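PDB 6ZB6: glutathione transferase from Lolium rigidum, which probably conjugates glutathione to electrophilic xenobiotics such as herbicides, as a phi-class transferase implicated in multiple-herbicide resistance. Local coordinates for residues S12-R17 and F66-I71; E103-T108 and L170-Y175; H157-G162 and W198-A203. All blocks are in the same frame, centred on the assembly; numbering follows the deposited sequence.

Contact 1 of 3, residues S12-R17 and F66-I71. With GTB (S-(p-nitrobenzyl)glutathione), chain G.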
loop_
_atom_site.group_PDB
_atom_site.type_symbol
_atom_site.label_atom_id
_atom_site.label_comp_id
_atom_site.label_asym_id
_atom_site.label_seq_id
_atom_site.Cartn_x
_atom_site.Cartn_y
_atom_site.Cartn_z
ATOM N N SER A 12 0.045 -7.859 -6.222
ATOM C CA SER A 12 -0.907 -6.775 -6.425
ATOM C C SER A 12 -0.811 -5.785 -5.270
ATOM O O SER A 12 -0.798 -6.185 -4.098
ATOM C CB SER A 12 -2.326 -7.341 -6.535
ATOM O OG SER A 12 -3.299 -6.338 -6.335
ATOM N N THR A 13 -0.754 -4.488 -5.600
ATOM C CA THR A 13 -0.541 -3.460 -4.574
ATOM C C THR A 13 -1.528 -3.582 -3.420
ATOM O O THR A 13 -1.142 -3.550 -2.245
ATOM C CB THR A 13 -0.663 -2.066 -5.185
ATOM O OG1 THR A 13 -1.789 -2.031 -6.060
ATOM C CG2 THR A 13 0.607 -1.708 -5.963
ATOM N N ASN A 14 -2.813 -3.697 -3.729
ATOM C CA ASN A 14 -3.788 -3.637 -2.649
ATOM C C ASN A 14 -3.907 -4.959 -1.905
ATOM O O ASN A 14 -4.379 -4.970 -0.761
ATOM C CB ASN A 14 -5.131 -3.147 -3.202
ATOM C CG ASN A 14 -5.041 -1.721 -3.721
ATOM O OD1 ASN A 14 -4.757 -0.792 -2.963
ATOM N ND2 ASN A 14 -5.224 -1.547 -5.024
ATOM N N VAL A 15 -3.454 -6.064 -2.500
ATOM C CA VAL A 15 -3.253 -7.283 -1.719
ATOM C C VAL A 15 -2.097 -7.098 -0.745
ATOM O O VAL A 15 -2.217 -7.384 0.456
ATOM C CB VAL A 15 -3.014 -8.488 -2.646
ATOM C CG1 VAL A 15 -2.581 -9.697 -1.826
ATOM C CG2 VAL A 15 -4.258 -8.793 -3.478
ATOM N N ALA A 16 -0.946 -6.642 -1.265
ATOM C CA ALA A 16 0.233 -6.421 -0.441
ATOM C C ALA A 16 -0.081 -5.521 0.738
ATOM O O ALA A 16 0.453 -5.721 1.833
ATOM C CB ALA A 16 1.358 -5.800 -1.280
ATOM N N ARG A 17 -0.959 -4.530 0.531
ATOM C CA ARG A 17 -1.333 -3.627 1.618
ATOM C C ARG A 17 -1.823 -4.412 2.832
ATOM O O ARG A 17 -1.367 -4.190 3.961
ATOM C CB ARG A 17 -2.397 -2.635 1.127
ATOM C CG ARG A 17 -2.861 -1.644 2.193
ATOM C CD ARG A 17 -4.191 -0.969 1.845
ATOM N NE ARG A 17 -4.227 -0.461 0.472
ATOM C CZ ARG A 17 -3.560 0.617 0.057
ATOM N NH1 ARG A 17 -2.827 1.322 0.914
ATOM N NH2 ARG A 17 -3.629 1.000 -1.214
ATOM N N PHE A 66 -14.036 -6.997 1.484
ATOM C CA PHE A 66 -13.213 -6.525 0.384
ATOM C C PHE A 66 -12.897 -5.065 0.679
ATOM O O PHE A 66 -13.288 -4.536 1.727
ATOM C CB PHE A 66 -13.906 -6.751 -0.966
ATOM C CG PHE A 66 -15.217 -6.016 -1.122
ATOM C CD1 PHE A 66 -16.404 -6.568 -0.655
ATOM C CD2 PHE A 66 -15.263 -4.789 -1.767
ATOM C CE1 PHE A 66 -17.613 -5.890 -0.808
ATOM C CE2 PHE A 66 -16.451 -4.114 -1.915
ATOM C CZ PHE A 66 -17.637 -4.665 -1.446
ATOM N N GLU A 67 -12.174 -4.430 -0.245
ATOM C CA GLU A 67 -11.560 -3.112 -0.070
ATOM C C GLU A 67 -10.396 -3.202 0.909
ATOM O O GLU A 67 -10.577 -3.458 2.099
ATOM C CB GLU A 67 -12.575 -2.040 0.366
ATOM C CG GLU A 67 -13.351 -1.427 -0.801
ATOM C CD GLU A 67 -12.479 -0.593 -1.757
ATOM O OE1 GLU A 67 -11.356 -0.165 -1.378
ATOM O OE2 GLU A 67 -12.939 -0.369 -2.898
ATOM N N SER A 68 -9.183 -2.993 0.394
ATOM C CA SER A 68 -7.981 -3.312 1.148
ATOM C C SER A 68 -7.888 -2.548 2.468
ATOM O O SER A 68 -7.455 -3.109 3.477
ATOM C CB SER A 68 -6.750 -3.048 0.260
ATOM O OG SER A 68 -6.706 -1.690 -0.139
ATOM N N ARG A 69 -8.260 -1.266 2.492
ATOM C CA ARG A 69 -8.126 -0.531 3.750
ATOM C C ARG A 69 -9.124 -1.000 4.792
ATOM O O ARG A 69 -8.805 -0.992 5.991
ATOM C CB ARG A 69 -8.280 0.973 3.526
ATOM C CG ARG A 69 -7.105 1.581 2.740
ATOM C CD ARG A 69 -7.381 3.044 2.432
ATOM N NE ARG A 69 -6.348 3.629 1.562
ATOM C CZ ARG A 69 -6.291 3.480 0.243
ATOM N NH1 ARG A 69 -7.186 2.741 -0.382
ATOM N NH2 ARG A 69 -5.313 4.066 -0.458
ATOM N N ALA A 70 -10.332 -1.394 4.366
ATOM C CA ALA A 70 -11.299 -1.962 5.308
ATOM C C ALA A 70 -10.802 -3.287 5.873
ATOM O O ALA A 70 -10.867 -3.523 7.089
ATOM C CB ALA A 70 -12.663 -2.152 4.635
ATOM N N ILE A 71 -10.338 -4.182 4.993
ATOM C CA ILE A 71 -9.737 -5.432 5.452
ATOM C C ILE A 71 -8.618 -5.154 6.447
ATOM O O ILE A 71 -8.517 -5.806 7.494
ATOM C CB ILE A 71 -9.215 -6.254 4.259
ATOM C CG1 ILE A 71 -10.345 -6.639 3.290
ATOM C CG2 ILE A 71 -8.483 -7.490 4.778
ATOM C CD1 ILE A 71 -9.816 -7.060 1.896
HETATM N N1 GTB G . -10.089 0.216 -3.689
HETATM C CA1 GTB G . -9.764 -1.177 -3.956
HETATM C C1 GTB G . -8.940 -1.738 -2.788
HETATM O O11 GTB G . -8.092 -1.012 -2.198
HETATM O O12 GTB G . -9.099 -2.927 -2.400
HETATM C CB1 GTB G . -8.972 -1.225 -5.268
HETATM C CG1 GTB G . -8.598 -2.679 -5.552
HETATM C CD1 GTB G . -8.015 -2.842 -6.944
HETATM O OE1 GTB G . -7.884 -1.912 -7.681
HETATM N N2 GTB G . -7.611 -4.163 -7.357
HETATM C CA2 GTB G . -7.060 -4.305 -8.690
HETATM C C2 GTB G . -8.004 -5.178 -9.503
HETATM O O2 GTB G . -8.497 -6.163 -9.048
HETATM C CB2 GTB G . -5.673 -4.946 -8.600
HETATM S SG2 GTB G . -4.549 -3.786 -7.741
HETATM N N3 GTB G . -8.324 -4.784 -10.853
HETATM C CA3 GTB G . -9.216 -5.620 -11.630
HETATM C C3 GTB G . -10.423 -4.814 -12.102
HETATM O O31 GTB G . -11.096 -5.223 -13.088
HETATM O O32 GTB G . -10.752 -3.748 -11.511
HETATM C "C'" GTB G . -4.310 -2.328 -8.799
HETATM C "C1'" GTB G . -3.693 -2.786 -10.118
HETATM C "C2'" GTB G . -4.406 -2.645 -11.298
HETATM C "C3'" GTB G . -3.854 -3.059 -12.501
HETATM C "C4'" GTB G . -2.582 -3.611 -12.526
HETATM N N41 GTB G . -1.997 -4.052 -13.791
HETATM O O41 GTB G . -2.652 -3.814 -15.012
HETATM O O42 GTB G . -0.969 -4.618 -13.781
HETATM C "C5'" GTB G . -1.870 -3.755 -11.341
HETATM C "C6'" GTB G . -2.422 -3.342 -10.137
#
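Ser-68 and Arg-69 meet Asn-14 and Arg-17 where helices 13-24 and 68-78 begin, beside the gamma-glutamyl end of S-(p-nitrobenzyl)glutathione. Along 66-71, the first residue to meet the ligand is Glu-67, at the N-cap of its helix. Its chain folds at the middle torsion and presents the carboxylate to the ligand amine, with OE1 2.7 Å from ligand N1 and OE2 in a weaker bond to the same atom.

Ser-68 follows and grips both oxygens of the alpha-carboxylate of the ligand's gamma-glutamyl residue. Its backbone N donates to O12 at 2.8 Å, and its OG donates to O11 at 2.6 Å. With chi1 at 60°, OG sits between backbone N and carbonyl carbon, where it also receives Arg-17 NE at 2.8 Å, a bent bond (133° at the hydrogen) tilted from the guanidinium plane. Ser-68 CB meanwhile presses on Asn-14 O at 3.2 Å, a buried carbonyl without a polar partner.

Arg-69, extended from CG to NE, lays its guanidinium on that of Arg-17, centres 4.0 Å apart and planes 27° from parallel. Each guanidinium has a partner of its own: Asn-14 OD1 takes Arg-17 NH2 in plane at 2.7 Å, while Asp-105 forms a salt bridge with Arg-69. The carboxylates of Asp-105 and of the ligand probably offset the two positive charges.

At the other end of 12-17, Ser-12 OG lies 3.2 Å from ligand SG2, consistent with the catalytic serine of phi-class enzymes. The arrangement is the glutathione-binding site of the thioredoxin-like domain, with the Glu-Ser pair at a helix start holding the gamma-glutamyl group.

Contact 2 of 3, residues E103-T108 and L170-Y175. With NA (sodium ion), chain J.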
loop_
_atom_site.group_PDB
_atom_site.type_symbol
_atom_site.label_atom_id
_atom_site.label_comp_id
_atom_site.label_asym_id
_atom_site.label_seq_id
_atom_site.Cartn_x
_atom_site.Cartn_y
_atom_site.Cartn_z
ATOM N N GLU A 103 -6.205 9.437 4.732
ATOM C CA GLU A 103 -6.990 10.037 3.657
ATOM C C GLU A 103 -6.102 10.756 2.650
ATOM O O GLU A 103 -6.373 10.719 1.444
ATOM C CB GLU A 103 -8.020 11.014 4.228
ATOM C CG GLU A 103 -9.107 10.367 5.110
ATOM C CD GLU A 103 -9.921 9.334 4.368
ATOM O OE1 GLU A 103 -10.397 9.635 3.244
ATOM O OE2 GLU A 103 -10.092 8.214 4.905
ATOM N N VAL A 104 -5.046 11.431 3.122
ATOM C CA VAL A 104 -4.137 12.091 2.189
ATOM C C VAL A 104 -3.560 11.078 1.215
ATOM O O VAL A 104 -3.491 11.330 0.001
ATOM C CB VAL A 104 -3.018 12.841 2.931
ATOM C CG1 VAL A 104 -1.991 13.335 1.920
ATOM C CG2 VAL A 104 -3.572 14.002 3.731
ATOM N N ASP A 105 -3.135 9.915 1.719
ATOM C CA ASP A 105 -2.648 8.887 0.806
ATOM C C ASP A 105 -3.711 8.516 -0.202
ATOM O O ASP A 105 -3.452 8.493 -1.406
ATOM C CB ASP A 105 -2.189 7.634 1.548
ATOM C CG ASP A 105 -1.941 6.458 0.590
ATOM O OD1 ASP A 105 -1.005 6.548 -0.232
ATOM O OD2 ASP A 105 -2.674 5.446 0.645
ATOM N N ALA A 106 -4.935 8.238 0.276
ATOM C CA ALA A 106 -5.980 7.752 -0.611
ATOM C C ALA A 106 -6.353 8.788 -1.677
ATOM O O ALA A 106 -6.601 8.434 -2.835
ATOM C CB ALA A 106 -7.217 7.347 0.229
ATOM N N HIS A 107 -6.384 10.074 -1.322
ATOM C CA HIS A 107 -6.977 11.055 -2.216
ATOM C C HIS A 107 -6.047 12.144 -2.718
ATOM O O HIS A 107 -6.469 12.934 -3.577
ATOM C CB HIS A 107 -8.183 11.716 -1.535
ATOM C CG HIS A 107 -9.237 10.731 -1.176
ATOM N ND1 HIS A 107 -9.968 10.055 -2.130
ATOM C CD2 HIS A 107 -9.630 10.240 0.023
ATOM C CE1 HIS A 107 -10.800 9.221 -1.528
ATOM N NE2 HIS A 107 -10.613 9.312 -0.223
ATOM N N THR A 108 -4.816 12.220 -2.226
ATOM C CA THR A 108 -3.914 13.259 -2.706
ATOM C C THR A 108 -2.598 12.649 -3.178
ATOM O O THR A 108 -2.196 12.858 -4.329
ATOM C CB THR A 108 -3.678 14.300 -1.611
ATOM O OG1 THR A 108 -4.883 15.046 -1.402
ATOM C CG2 THR A 108 -2.564 15.258 -2.003
ATOM N N LEU A 170 2.179 3.395 6.702
ATOM C CA LEU A 170 2.328 2.104 6.042
ATOM C C LEU A 170 1.415 1.948 4.837
ATOM O O LEU A 170 1.729 1.149 3.947
ATOM C CB LEU A 170 2.122 0.974 7.050
ATOM C CG LEU A 170 3.074 1.065 8.252
ATOM C CD1 LEU A 170 2.962 -0.173 9.141
ATOM C CD2 LEU A 170 4.535 1.270 7.804
ATOM N N ASN A 171 0.298 2.689 4.772
ATOM C CA ASN A 171 -0.533 2.658 3.573
ATOM C C ASN A 171 0.177 3.215 2.348
ATOM O O ASN A 171 -0.251 2.945 1.219
ATOM C CB ASN A 171 -1.824 3.438 3.807
ATOM C CG ASN A 171 -2.930 2.557 4.370
ATOM O OD1 ASN A 171 -3.258 1.528 3.787
ATOM N ND2 ASN A 171 -3.492 2.946 5.517
ATOM N N HIS A 172 1.252 3.983 2.545
ATOM C CA HIS A 172 2.062 4.512 1.461
ATOM C C HIS A 172 2.983 3.473 0.836
ATOM O O HIS A 172 3.520 3.728 -0.245
ATOM C CB HIS A 172 2.903 5.697 1.967
ATOM C CG HIS A 172 2.107 6.946 2.202
ATOM N ND1 HIS A 172 1.315 7.133 3.318
ATOM C CD2 HIS A 172 1.963 8.063 1.451
ATOM C CE1 HIS A 172 0.735 8.317 3.251
ATOM N NE2 HIS A 172 1.113 8.905 2.129
ATOM N N PHE A 173 3.158 2.300 1.464
ATOM C CA PHE A 173 4.187 1.373 0.987
ATOM C C PHE A 173 3.904 0.763 -0.385
ATOM O O PHE A 173 4.778 0.836 -1.266
ATOM C CB PHE A 173 4.432 0.277 2.022
ATOM C CG PHE A 173 5.088 -0.928 1.436
ATOM C CD1 PHE A 173 6.442 -0.896 1.108
ATOM C CD2 PHE A 173 4.352 -2.064 1.156
ATOM C CE1 PHE A 173 7.049 -1.990 0.540
ATOM C CE2 PHE A 173 4.941 -3.161 0.591
ATOM C CZ PHE A 173 6.308 -3.130 0.275
ATOM N N PRO A 174 2.768 0.096 -0.621
ATOM C CA PRO A 174 2.675 -0.756 -1.825
ATOM C C PRO A 174 2.840 -0.030 -3.146
ATOM O O PRO A 174 3.564 -0.529 -4.021
ATOM C CB PRO A 174 1.271 -1.376 -1.715
ATOM C CG PRO A 174 0.926 -1.276 -0.269
ATOM C CD PRO A 174 1.558 -0.009 0.218
ATOM N N TYR A 175 2.206 1.129 -3.331
ATOM C CA TYR A 175 2.403 1.814 -4.607
ATOM C C TYR A 175 3.765 2.492 -4.675
ATOM O O TYR A 175 4.383 2.521 -5.741
ATOM C CB TYR A 175 1.302 2.839 -4.862
ATOM C CG TYR A 175 -0.029 2.237 -5.274
ATOM C CD1 TYR A 175 -0.905 1.762 -4.326
ATOM C CD2 TYR A 175 -0.406 2.163 -6.616
ATOM C CE1 TYR A 175 -2.121 1.212 -4.679
ATOM C CE2 TYR A 175 -1.634 1.620 -6.991
ATOM C CZ TYR A 175 -2.490 1.143 -6.010
ATOM O OH TYR A 175 -3.725 0.606 -6.330
HETATM NA NA NA J . -5.160 17.011 -3.431
HETATM O O HOH W 1 -6.540 15.809 -5.418
#
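In the all-helical domain of the glutathione transferase fold, Asp-105 on the long helix 92-127 packs against His-172 and Asn-171, which lie in the type I turn of 170-173 that leads into helix 173-179. Asp-105 CB stands over one face of the imidazole as a CH-pi contact, 3.8 Å from the centroid of the His-172 ring and 26° off its normal. The closest ring atom is His-172 CE1, 3.5 Å from that CB, so the methylene lies off centre, toward the rim.

With CG anti to the backbone N (chi1 169°), the Asp-105 carboxylate continues past the ring and brings OD1 within 3.7 Å of His-172 CD2. Its plane is inclined by 51° to the imidazole. The other oxygen, OD2, comes 3.5 Å from the carbonyl O of Asn-171; the Arg-69 charge on OD2 probably eases this approach of two oxygens. Asn-171 turns its own OD1 to Arg-17.

Both ring nitrogens of His-172 are held, ND1 by Ala-168 O and NE2 by Tyr-150 OH, which fixes the rotation of the ring that Asp-105 leans on; Tyr-109 and Trp-197 meet it edge-to-face. Helix 92-127 widens into a pi-type turn at 105-108, and at the end of that turn Thr-108 OG1 binds a sodium ion at 2.8 Å, with water 1 on the same ion at 2.7 Å.

Contact 3 of 3, residues H157-G162 and W198-A203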
loop_
_atom_site.group_PDB
_atom_site.type_symbol
_atom_site.label_atom_id
_atom_site.label_comp_id
_atom_site.label_asym_id
_atom_site.label_seq_id
_atom_site.Cartn_x
_atom_site.Cartn_y
_atom_site.Cartn_z
ATOM N N HIS A 157 7.999 16.002 12.181
ATOM C CA HIS A 157 7.793 14.722 12.841
ATOM C C HIS A 157 8.464 13.621 12.041
ATOM O O HIS A 157 8.626 13.728 10.820
ATOM C CB HIS A 157 6.303 14.390 13.002
ATOM C CG HIS A 157 5.513 15.465 13.672
ATOM N ND1 HIS A 157 4.870 16.461 12.970
ATOM C CD2 HIS A 157 5.262 15.700 14.981
ATOM C CE1 HIS A 157 4.256 17.266 13.818
ATOM N NE2 HIS A 157 4.477 16.826 15.044
ATOM N N GLU A 158 8.837 12.546 12.739
ATOM C CA GLU A 158 9.460 11.422 12.050
ATOM C C GLU A 158 8.464 10.674 11.174
ATOM O O GLU A 158 8.866 10.039 10.190
ATOM C CB GLU A 158 10.101 10.468 13.059
ATOM C CG GLU A 158 11.578 10.777 13.326
ATOM C CD GLU A 158 12.385 9.553 13.725
ATOM O OE1 GLU A 158 11.798 8.578 14.246
ATOM O OE2 GLU A 158 13.614 9.568 13.515
ATOM N N TYR A 159 7.173 10.728 11.511
ATOM C CA TYR A 159 6.130 10.063 10.742
ATOM C C TYR A 159 4.983 11.034 10.497
ATOM O O TYR A 159 4.954 12.141 11.038
ATOM C CB TYR A 159 5.626 8.801 11.459
ATOM C CG TYR A 159 6.697 7.744 11.620
ATOM C CD1 TYR A 159 7.012 6.883 10.577
ATOM C CD2 TYR A 159 7.406 7.619 12.810
ATOM C CE1 TYR A 159 8.007 5.927 10.712
ATOM C CE2 TYR A 159 8.396 6.663 12.957
ATOM C CZ TYR A 159 8.686 5.817 11.905
ATOM O OH TYR A 159 9.663 4.862 12.044
ATOM N N LEU A 160 3.999 10.597 9.700
ATOM C CA LEU A 160 3.038 11.557 9.165
ATOM C C LEU A 160 2.043 12.031 10.216
ATOM O O LEU A 160 1.633 13.197 10.184
ATOM C CB LEU A 160 2.303 10.959 7.972
ATOM C CG LEU A 160 3.138 10.826 6.686
ATOM C CD1 LEU A 160 2.268 10.089 5.658
ATOM C CD2 LEU A 160 3.592 12.176 6.147
ATOM N N ALA A 161 1.660 11.172 11.160
ATOM C CA ALA A 161 0.688 11.579 12.177
ATOM C C ALA A 161 1.336 12.114 13.448
ATOM O O ALA A 161 0.620 12.562 14.349
ATOM C CB ALA A 161 -0.249 10.405 12.530
ATOM N N GLY A 162 2.664 12.106 13.536
ATOM C CA GLY A 162 3.362 12.529 14.727
ATOM C C GLY A 162 4.610 11.696 14.930
ATOM O O GLY A 162 5.159 11.137 13.983
ATOM N N TRP A 198 10.848 7.287 4.067
ATOM C CA TRP A 198 10.704 6.096 3.237
ATOM C C TRP A 198 11.650 4.991 3.686
ATOM O O TRP A 198 11.250 3.822 3.773
ATOM C CB TRP A 198 10.929 6.443 1.760
ATOM C CG TRP A 198 10.813 5.236 0.857
ATOM C CD1 TRP A 198 11.801 4.694 0.089
ATOM C CD2 TRP A 198 9.656 4.409 0.666
ATOM N NE1 TRP A 198 11.328 3.591 -0.582
ATOM C CE2 TRP A 198 10.012 3.395 -0.244
ATOM C CE3 TRP A 198 8.349 4.433 1.173
ATOM C CZ2 TRP A 198 9.111 2.405 -0.660
ATOM C CZ3 TRP A 198 7.443 3.446 0.751
ATOM C CH2 TRP A 198 7.831 2.448 -0.142
ATOM N N GLU A 199 12.913 5.338 3.991
ATOM C CA GLU A 199 13.863 4.317 4.412
ATOM C C GLU A 199 13.493 3.718 5.757
ATOM O O GLU A 199 13.724 2.526 5.983
ATOM C CB GLU A 199 15.277 4.899 4.463
ATOM C CG GLU A 199 15.742 5.366 3.114
ATOM C CD GLU A 199 16.223 4.248 2.207
ATOM O OE1 GLU A 199 15.880 3.068 2.443
ATOM O OE2 GLU A 199 16.978 4.557 1.258
ATOM N N ARG A 200 12.917 4.515 6.656
ATOM C CA ARG A 200 12.422 3.952 7.904
ATOM C C ARG A 200 11.319 2.935 7.631
ATOM O O ARG A 200 11.310 1.853 8.224
ATOM C CB ARG A 200 11.922 5.061 8.831
ATOM C CG ARG A 200 13.032 5.842 9.529
ATOM C CD ARG A 200 12.479 6.684 10.675
ATOM N NE ARG A 200 11.732 7.840 10.188
ATOM C CZ ARG A 200 12.290 8.972 9.763
ATOM N NH1 ARG A 200 13.609 9.118 9.774
ATOM N NH2 ARG A 200 11.525 9.964 9.329
ATOM N N ILE A 201 10.410 3.249 6.704
ATOM C CA ILE A 201 9.358 2.299 6.333
ATOM C C ILE A 201 9.969 1.022 5.765
ATOM O O ILE A 201 9.588 -0.096 6.144
ATOM C CB ILE A 201 8.380 2.947 5.334
ATOM C CG1 ILE A 201 7.543 4.024 6.027
ATOM C CG2 ILE A 201 7.483 1.885 4.668
ATOM C CD1 ILE A 201 6.705 4.842 5.062
ATOM N N MET A 202 10.932 1.167 4.853
ATOM C CA MET A 202 11.548 0.010 4.207
ATOM C C MET A 202 12.395 -0.811 5.167
ATOM O O MET A 202 12.706 -1.970 4.873
ATOM C CB MET A 202 12.408 0.460 3.018
ATOM C CG MET A 202 11.603 0.905 1.785
ATOM S SD MET A 202 10.370 -0.302 1.187
ATOM C CE MET A 202 11.436 -1.668 0.746
ATOM N N ALA A 203 12.786 -0.237 6.294
ATOM C CA ALA A 203 13.551 -0.971 7.289
ATOM C C ALA A 203 12.692 -1.894 8.142
ATOM O O ALA A 203 13.245 -2.754 8.836
ATOM C CB ALA A 203 14.301 0.012 8.192
HETATM O O HOH W 2 9.393 2.416 10.882
#
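Arg-200, on helix 192-202, reaches across to Glu-158 and Tyr-159 in the loop between helices 133-156 and 167-170. Its CB lies 3.9 Å from Tyr-159 OH, and CD passes closer to the same hydroxyl, at 3.6 Å. A bend at chi3 (-73°) then swings the guanidinium past the tyrosine toward the loop backbone. NE lies oblique to the Tyr-159 ring, buried and without a polar partner, while CZ stays too far from the ring for more than a faint cation-pi attraction.

At the tip the two terminal nitrogens differ. NH2 donates to the backbone O of Glu-158 at 2.8 Å (150° at the hydrogen), arriving in the carbonyl plane on a lone pair. NH1 is 3.8 Å from Glu-158 OE2, a long salt bridge; the carboxylate is stacked over one guanidinium face, planes 11° apart, so no N-H is aimed at it. Water 2 joins Tyr-159 OH, at 2.7 Å, weakly to the carbonyl O of Arg-200.

At this surface contact, direction comes from one hydrogen bond to the main chain, whereas the Glu-158 side chain adds charge without a directed bond, an attraction that solvent probably weakens.

How the contacts relate
From the N terminus, contact 1 closes first: 12-17 meets 66-71 after the chain has passed through strands 29-32, 57-60 and 63-66, bringing the starts of helices 13-24 and 68-78 together within the thioredoxin-like domain before any other contact opens. Contact 2 then opens on helix 92-127, and contact 3 opens at 157-162 before contact 2 closes at 170-175, so the two cross; contact 3 closes last, at 198-203. Contact 2 is the middle member. It touches contact 1 across the domain boundary, where Asn-14 ND2 probably bonds Tyr-175 OH, and contact 3 within the helical domain, where Leu-160 packs on His-172 and Trp-198 on Phe-173. Contacts 1 and 3 do not touch.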